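Local coordinates for protein ATP-dependent kinase YFH7 (Saccharomyces cerevisiae, PDB 2GA8) that acts as an ATP-dependent kinase and could be involved in assembly of the endoplasmic reticulum membrane, at residues D9-L14 and V25-V30; N132-A137 and C199-K204. All coordinates share one frame; numbering follows the deposited sequence.

Contact 1 (D9-L14 and V25-V30); sequences DDVLQL and VCVILV
Val11 and Val27 make the closest approach between helix 4-17 and strand 25-30, with Val11 CG2 3.8 Å from Val27 CG2 and the two side chains crossing at about a right angle. Val11 divides its methyls between two residues of the strand. With CG1 anti to the backbone N (chi1 172°), the branch beside the carbonyl carbon lies toward Val25, where Val11 CG1 is 4.3 Å from Val25 CG2, while CG2, beside the backbone N, meets Val27. Further along the helix Leu14 takes over, its CG 4.4 Å from Val25 CG1. Val25 thus has one methyl near each of the two helix residues. All of these contacts are apolar; beta-branched valines favour the extended backbone and give the strand a compact apolar face where the helix packs.

Hydrogen bonding serves the two elements separately. Within the helix, Leu14 N donates to Asp10 O; the strand spends its backbone groups on its sheet neighbours, Val25 and Val27 pairing with Val263, and Cys26 with Ala289 and Leu291. The helix rests on the sheet mainly through side chains, though Leu14 C lies 4.3 Å from Val25 CG1. Val11 and Val25 also touch Ile262 of one neighbouring strand, and Leu14 touches Leu291 of the other.

The axes of segments 9-14 and 25-30 come within 9.2 Å, their directions 146° apart, because the chain reverses in the loop between them. Helix 4-17 packs on a parallel sheet ordered 2-3-1-4-5 whose middle strand, 25-30, leads into the probable ATP-binding P-loop, Gly31 to Thr39; sheet order and strand-loop-helix are those of P-loop kinases.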
ATOM      1  N   ASP A   9      12.381  -7.144  14.094  1.00 17.08           N
ATOM      2  CA  ASP A   9      12.696  -6.679  15.438  1.00 17.96           C
ATOM      3  C   ASP A   9      12.496  -5.176  15.560  1.00 17.03           C
ATOM      4  O   ASP A   9      11.945  -4.698  16.548  1.00 15.33           O
ATOM      5  CB  ASP A   9      14.134  -7.038  15.827  1.00 21.37           C
ATOM      6  CG  ASP A   9      14.325  -8.526  16.046  1.00 25.40           C
ATOM      7  OD1 ASP A   9      13.343  -9.208  16.410  1.00 27.24           O
ATOM      8  OD2 ASP A   9      15.464  -9.011  15.869  1.00 31.08           O
ATOM      9  N   ASP A  10      12.938  -4.427  14.553  1.00 16.40           N
ATOM     10  CA  ASP A  10      12.786  -2.986  14.601  1.00 17.04           C
ATOM     11  C   ASP A  10      11.316  -2.590  14.540  1.00 14.86           C
ATOM     12  O   ASP A  10      10.905  -1.641  15.197  1.00 14.06           O
ATOM     13  CB  ASP A  10      13.574  -2.318  13.467  1.00 21.68           C
ATOM     14  CG  ASP A  10      15.081  -2.488  13.631  1.00 25.67           C
ATOM     15  OD1 ASP A  10      15.564  -2.443  14.783  1.00 31.47           O
ATOM     16  OD2 ASP A  10      15.778  -2.658  12.613  1.00 30.34           O
ATOM     17  N   VAL A  11      10.523  -3.326  13.766  1.00 14.73           N
ATOM     18  CA  VAL A  11       9.092  -3.035  13.668  1.00 14.53           C
ATOM     19  C   VAL A  11       8.433  -3.274  15.029  1.00 14.63           C
ATOM     20  O   VAL A  11       7.654  -2.450  15.506  1.00 13.40           O
ATOM     21  CB  VAL A  11       8.410  -3.926  12.611  1.00 16.07           C
ATOM     22  CG1 VAL A  11       6.896  -3.749  12.671  1.00 16.83           C
ATOM     23  CG2 VAL A  11       8.921  -3.565  11.230  1.00 19.93           C
ATOM     24  N   LEU A  12       8.760  -4.396  15.665  1.00 14.70           N
ATOM     25  CA  LEU A  12       8.186  -4.704  16.968  1.00 14.90           C
ATOM     26  C   LEU A  12       8.640  -3.704  18.026  1.00 15.60           C
ATOM     27  O   LEU A  12       7.907  -3.411  18.969  1.00 14.97           O
ATOM     28  CB  LEU A  12       8.559  -6.126  17.401  1.00 15.87           C
ATOM     29  CG  LEU A  12       7.987  -7.242  16.524  1.00 18.89           C
ATOM     30  CD1 LEU A  12       8.398  -8.599  17.078  1.00 21.72           C
ATOM     31  CD2 LEU A  12       6.473  -7.129  16.482  1.00 19.31           C
ATOM     32  N   GLN A  13       9.848  -3.177  17.873  1.00 15.35           N
ATOM     33  CA  GLN A  13      10.344  -2.213  18.842  1.00 18.15           C
ATOM     34  C   GLN A  13       9.543  -0.921  18.770  1.00 16.70           C
ATOM     35  O   GLN A  13       9.204  -0.331  19.796  1.00 17.41           O
ATOM     36  CB  GLN A  13      11.823  -1.921  18.599  1.00 19.35           C
ATOM     37  CG  GLN A  13      12.402  -0.904  19.557  1.00 27.75           C
ATOM     38  CD  GLN A  13      13.911  -0.864  19.497  1.00 32.54           C
ATOM     39  OE1 GLN A  13      14.495  -0.565  18.453  1.00 36.39           O
ATOM     40  NE2 GLN A  13      14.555  -1.174  20.617  1.00 33.42           N
ATOM     41  N   LEU A  14       9.239  -0.484  17.554  1.00 17.09           N
ATOM     42  CA  LEU A  14       8.469   0.743  17.381  1.00 17.70           C
ATOM     43  C   LEU A  14       7.035   0.535  17.850  1.00 14.69           C
ATOM     44  O   LEU A  14       6.471   1.390  18.529  1.00 16.53           O
ATOM     45  CB  LEU A  14       8.479   1.196  15.921  1.00 17.95           C
ATOM     46  CG  LEU A  14       7.718   2.508  15.659  1.00 18.88           C
ATOM     47  CD1 LEU A  14       8.229   3.596  16.595  1.00 21.37           C
ATOM     48  CD2 LEU A  14       7.897   2.932  14.218  1.00 19.77           C
ATOM     49  N   VAL A  25       1.248   0.533  13.561  1.00 14.37           N
ATOM     50  CA  VAL A  25       2.458   1.169  13.074  1.00 14.56           C
ATOM     51  C   VAL A  25       2.546   0.876  11.587  1.00 13.28           C
ATOM     52  O   VAL A  25       2.072  -0.157  11.122  1.00 12.51           O
ATOM     53  CB  VAL A  25       3.706   0.633  13.795  1.00 17.57           C
ATOM     54  CG1 VAL A  25       3.601   0.935  15.289  1.00 20.52           C
ATOM     55  CG2 VAL A  25       3.850  -0.849  13.556  1.00 19.51           C
ATOM     56  N   CYS A  26       3.129   1.801  10.842  1.00 11.26           N
ATOM     57  CA  CYS A  26       3.250   1.626   9.404  1.00 12.74           C
ATOM     58  C   CYS A  26       4.698   1.506   8.988  1.00 11.46           C
ATOM     59  O   CYS A  26       5.590   2.069   9.617  1.00 11.51           O
ATOM     60  CB  CYS A  26       2.618   2.806   8.662  1.00 13.58           C
ATOM     61  SG  CYS A  26       0.810   2.908   8.811  1.00 16.65           S
ATOM     62  N   VAL A  27       4.918   0.756   7.919  1.00 12.07           N
ATOM     63  CA  VAL A  27       6.251   0.581   7.380  1.00 13.05           C
ATOM     64  C   VAL A  27       6.171   0.888   5.898  1.00 12.65           C
ATOM     65  O   VAL A  27       5.292   0.381   5.201  1.00 11.70           O
ATOM     66  CB  VAL A  27       6.759  -0.861   7.545  1.00 14.02           C
ATOM     67  CG1 VAL A  27       8.151  -0.992   6.920  1.00 15.60           C
ATOM     68  CG2 VAL A  27       6.791  -1.242   9.021  1.00 15.89           C
ATOM     69  N   ILE A  28       7.061   1.755   5.436  1.00 12.26           N
ATOM     70  CA  ILE A  28       7.136   2.097   4.023  1.00 12.66           C
ATOM     71  C   ILE A  28       8.375   1.402   3.481  1.00 12.84           C
ATOM     72  O   ILE A  28       9.454   1.499   4.067  1.00 12.66           O
ATOM     73  CB  ILE A  28       7.294   3.621   3.788  1.00 13.31           C
ATOM     74  CG1 ILE A  28       5.938   4.320   3.942  1.00 14.33           C
ATOM     75  CG2 ILE A  28       7.862   3.875   2.377  1.00 13.38           C
ATOM     76  CD1 ILE A  28       6.016   5.844   3.844  1.00 14.60           C
ATOM     77  N   LEU A  29       8.207   0.673   2.381  1.00 11.12           N
ATOM     78  CA  LEU A  29       9.320  -0.014   1.746  1.00 11.13           C
ATOM     79  C   LEU A  29       9.297   0.395   0.277  1.00 10.38           C
ATOM     80  O   LEU A  29       8.361   0.064  -0.453  1.00 12.27           O
ATOM     81  CB  LEU A  29       9.165  -1.535   1.867  1.00 11.82           C
ATOM     82  CG  LEU A  29      10.243  -2.349   1.141  1.00 12.91           C
ATOM     83  CD1 LEU A  29      11.624  -1.968   1.671  1.00 17.37           C
ATOM     84  CD2 LEU A  29       9.978  -3.844   1.343  1.00 17.32           C
ATOM     85  N   VAL A  30      10.321   1.129  -0.141  1.00  9.56           N
ATOM     86  CA  VAL A  30      10.429   1.594  -1.518  1.00 10.78           C
ATOM     87  C   VAL A  30      11.613   0.964  -2.238  1.00 11.09           C
ATOM     88  O   VAL A  30      12.684   0.776  -1.661  1.00 11.66           O
ATOM     89  CB  VAL A  30      10.599   3.139  -1.583  1.00 10.86           C
ATOM     90  CG1 VAL A  30      11.046   3.567  -2.982  1.00 12.02           C
ATOM     91  CG2 VAL A  30       9.288   3.823  -1.227  1.00 12.06           C
TER

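Contact 2 (N132-A137 and C199-K204); sequences NAIRIA and CKILAK. With SO4 (sulfate ion), chain I.
Ile136 and Ile201 both turn CG1 anti to the carbonyl carbon (chi1 -51° and -72°) and extend onward to CD1, which sends the two side chains toward each other tip to tip. Ile136 CD1 and Ile201 CD1 meet at 4.1 Å. The same end methyl of Ile201 also approaches Ile134, whose CG2 branch lies 4.4 Å from Ile201 CD1. Two residues apart on the strand, Ile134 and Ile136 share a face of the sheet, so the extended CG1-CD1 arm of Ile201 puts one methyl within touch of both.

Strand 134-136 belongs to a mixed sheet, between antiparallel strands 123-125 and 237-243, and helix 192-206 packs against its isoleucine face. Ile237 of strand 237-243 widens this apolar patch, touching both Ile134 and Ile201. Another side of the helix bears Cys199, whose small side chain suits a close helix-helix approach and lies against Ile280, Thr283 and Leu284 of helix 275-285.

The long lysines carry their charges away from the apolar patch. Lys200 stretches its chain outward to a sulfate, probably from the crystallisation liquor, with Lys200 NZ donating to O2 at 2.8 Å; Lys279 also binds this anion. Lys204 instead forms a salt bridge with Asp77.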
ATOM      1  N   ASN A 132      -9.990   0.778  -8.515  1.00 13.78           N
ATOM      2  CA  ASN A 132      -9.036   1.019  -7.433  1.00 14.06           C
ATOM      3  C   ASN A 132      -9.764   1.375  -6.143  1.00 14.64           C
ATOM      4  O   ASN A 132      -9.189   1.981  -5.240  1.00 12.43           O
ATOM      5  CB  ASN A 132      -8.092   2.167  -7.803  1.00 12.63           C
ATOM      6  CG  ASN A 132      -7.399   1.943  -9.132  1.00 13.87           C
ATOM      7  OD1 ASN A 132      -7.502   2.763 -10.041  1.00 13.71           O
ATOM      8  ND2 ASN A 132      -6.685   0.833  -9.248  1.00 12.91           N
ATOM      9  N   ALA A 133     -11.033   0.998  -6.057  1.00 14.41           N
ATOM     10  CA  ALA A 133     -11.828   1.309  -4.880  1.00 14.59           C
ATOM     11  C   ALA A 133     -11.316   0.678  -3.590  1.00 14.50           C
ATOM     12  O   ALA A 133     -10.790  -0.438  -3.586  1.00 14.73           O
ATOM     13  CB  ALA A 133     -13.287   0.885  -5.107  1.00 17.39           C
ATOM     14  N   ILE A 134     -11.469   1.428  -2.504  1.00 14.31           N
ATOM     15  CA  ILE A 134     -11.123   0.978  -1.160  1.00 15.35           C
ATOM     16  C   ILE A 134     -12.503   0.692  -0.577  1.00 16.56           C
ATOM     17  O   ILE A 134     -13.431   1.472  -0.790  1.00 15.55           O
ATOM     18  CB  ILE A 134     -10.460   2.102  -0.334  1.00 15.53           C
ATOM     19  CG1 ILE A 134      -9.091   2.443  -0.926  1.00 15.34           C
ATOM     20  CG2 ILE A 134     -10.343   1.678   1.133  1.00 16.22           C
ATOM     21  CD1 ILE A 134      -8.519   3.756  -0.417  1.00 15.74           C
ATOM     22  N   ARG A 135     -12.652  -0.421   0.135  1.00 17.64           N
ATOM     23  CA  ARG A 135     -13.947  -0.762   0.714  1.00 18.26           C
ATOM     24  C   ARG A 135     -13.866  -0.881   2.223  1.00 19.11           C
ATOM     25  O   ARG A 135     -12.946  -1.494   2.759  1.00 17.03           O
ATOM     26  CB  ARG A 135     -14.475  -2.066   0.109  1.00 21.78           C
ATOM     27  CG  ARG A 135     -14.816  -1.941  -1.370  1.00 29.27           C
ATOM     28  CD  ARG A 135     -15.547  -3.171  -1.888  1.00 34.10           C
ATOM     29  NE  ARG A 135     -16.015  -2.971  -3.257  1.00 39.41           N
ATOM     30  CZ  ARG A 135     -15.215  -2.809  -4.305  1.00 41.04           C
ATOM     31  NH1 ARG A 135     -13.897  -2.828  -4.147  1.00 41.81           N
ATOM     32  NH2 ARG A 135     -15.731  -2.616  -5.511  1.00 42.71           N
ATOM     33  N   ILE A 136     -14.832  -0.274   2.902  1.00 18.78           N
ATOM     34  CA  ILE A 136     -14.873  -0.295   4.356  1.00 19.04           C
ATOM     35  C   ILE A 136     -16.174  -0.949   4.816  1.00 22.03           C
ATOM     36  O   ILE A 136     -17.259  -0.557   4.385  1.00 22.03           O
ATOM     37  CB  ILE A 136     -14.790   1.134   4.915  1.00 18.33           C
ATOM     38  CG1 ILE A 136     -13.591   1.861   4.294  1.00 16.93           C
ATOM     39  CG2 ILE A 136     -14.647   1.096   6.433  1.00 18.61           C
ATOM     40  CD1 ILE A 136     -13.512   3.320   4.653  1.00 20.02           C
ATOM     41  N   ALA A 137     -16.063  -1.947   5.686  1.00 25.23           N
ATOM     42  CA  ALA A 137     -17.237  -2.653   6.187  1.00 29.65           C
ATOM     43  C   ALA A 137     -17.686  -2.117   7.547  1.00 33.45           C
ATOM     44  O   ALA A 137     -17.538  -0.929   7.835  1.00 35.92           O
ATOM     45  CB  ALA A 137     -16.941  -4.142   6.282  1.00 30.12           C
ATOM     46  N   CYS A 199      -3.919   6.133   2.826  1.00 11.14           N
ATOM     47  CA  CYS A 199      -2.971   6.549   3.857  1.00 11.00           C
ATOM     48  C   CYS A 199      -3.630   7.430   4.914  1.00 10.40           C
ATOM     49  O   CYS A 199      -3.296   7.327   6.086  1.00 10.79           O
ATOM     50  CB  CYS A 199      -1.773   7.264   3.240  1.00 11.12           C
ATOM     51  SG  CYS A 199      -0.752   6.165   2.243  1.00 12.36           S
ATOM     52  N   LYS A 200      -4.576   8.276   4.506  1.00 11.43           N
ATOM     53  CA  LYS A 200      -5.279   9.135   5.466  1.00 13.33           C
ATOM     54  C   LYS A 200      -6.163   8.266   6.368  1.00 12.18           C
ATOM     55  O   LYS A 200      -6.312   8.532   7.559  1.00 12.95           O
ATOM     56  CB  LYS A 200      -6.159  10.154   4.742  1.00 12.23           C
ATOM     57  CG  LYS A 200      -5.398  11.184   3.930  1.00 15.21           C
ATOM     58  CD  LYS A 200      -6.351  12.257   3.407  1.00 17.55           C
ATOM     59  CE  LYS A 200      -5.599  13.384   2.724  1.00 19.62           C
ATOM     60  NZ  LYS A 200      -6.537  14.454   2.274  1.00 21.74           N
ATOM     61  N   ILE A 201      -6.763   7.237   5.779  1.00 11.75           N
ATOM     62  CA  ILE A 201      -7.614   6.318   6.518  1.00 12.43           C
ATOM     63  C   ILE A 201      -6.754   5.563   7.524  1.00 11.65           C
ATOM     64  O   ILE A 201      -7.124   5.414   8.689  1.00 10.85           O
ATOM     65  CB  ILE A 201      -8.305   5.320   5.555  1.00 13.21           C
ATOM     66  CG1 ILE A 201      -9.390   6.051   4.761  1.00 15.24           C
ATOM     67  CG2 ILE A 201      -8.878   4.139   6.331  1.00 14.30           C
ATOM     68  CD1 ILE A 201     -10.051   5.209   3.696  1.00 19.41           C
ATOM     69  N   LEU A 202      -5.593   5.092   7.075  1.00 10.83           N
ATOM     70  CA  LEU A 202      -4.700   4.370   7.969  1.00 11.42           C
ATOM     71  C   LEU A 202      -4.210   5.255   9.112  1.00 11.49           C
ATOM     72  O   LEU A 202      -4.140   4.819  10.263  1.00 14.03           O
ATOM     73  CB  LEU A 202      -3.502   3.816   7.193  1.00 12.67           C
ATOM     74  CG  LEU A 202      -3.830   2.707   6.192  1.00 12.96           C
ATOM     75  CD1 LEU A 202      -2.564   2.300   5.447  1.00 15.67           C
ATOM     76  CD2 LEU A 202      -4.419   1.513   6.936  1.00 16.07           C
ATOM     77  N   ALA A 203      -3.866   6.499   8.798  1.00 11.89           N
ATOM     78  CA  ALA A 203      -3.386   7.412   9.824  1.00 10.90           C
ATOM     79  C   ALA A 203      -4.483   7.673  10.844  1.00 11.45           C
ATOM     80  O   ALA A 203      -4.215   7.795  12.038  1.00 11.88           O
ATOM     81  CB  ALA A 203      -2.918   8.729   9.198  1.00 10.36           C
ATOM     82  N   LYS A 204      -5.723   7.757  10.373  1.00 11.49           N
ATOM     83  CA  LYS A 204      -6.838   7.999  11.277  1.00 13.07           C
ATOM     84  C   LYS A 204      -7.051   6.794  12.189  1.00 13.27           C
ATOM     85  O   LYS A 204      -7.363   6.958  13.369  1.00 14.44           O
ATOM     86  CB  LYS A 204      -8.119   8.298  10.490  1.00 14.65           C
ATOM     87  CG  LYS A 204      -9.300   8.678  11.381  1.00 18.81           C
ATOM     88  CD  LYS A 204     -10.435   9.321  10.587  1.00 22.23           C
ATOM     89  CE  LYS A 204     -11.543   9.793  11.521  1.00 26.30           C
ATOM     90  NZ  LYS A 204     -12.603  10.556  10.805  1.00 28.85           N
TER
HETATM   91  S   SO4 I 405      -5.021  17.078   0.169  1.00 69.67           S
HETATM   92  O1  SO4 I 405      -4.671  16.273  -1.018  1.00 69.10           O
HETATM   93  O2  SO4 I 405      -6.389  16.735   0.606  1.00 69.34           O
HETATM   94  O3  SO4 I 405      -4.069  16.793   1.259  1.00 68.30           O
HETATM   95  O4  SO4 I 405      -4.960  18.514  -0.173  1.00 68.64           O

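Contact 1 closes before contact 2 opens along the chain, and their centres lie 19 Å apart; the nearest atoms, about 5 Å apart, do not touch. Each joins a helix to a strand, but of different sheets: strand 25-30 is central in the five-stranded parallel sheet, strand 134-136 an inner strand of the mixed one. Helix 192-206 of contact 2 lies between these two strands, Leu202 CD1 coming within 4.8 Å of Cys26 SG. Contact 1 thus belongs to the nucleotide-binding core, near the probable P-loop, whereas contact 2, away from the annotated sites, joins the mixed sheet to a helix that also touches helix 275-285, consistent with its linking that sheet to the core.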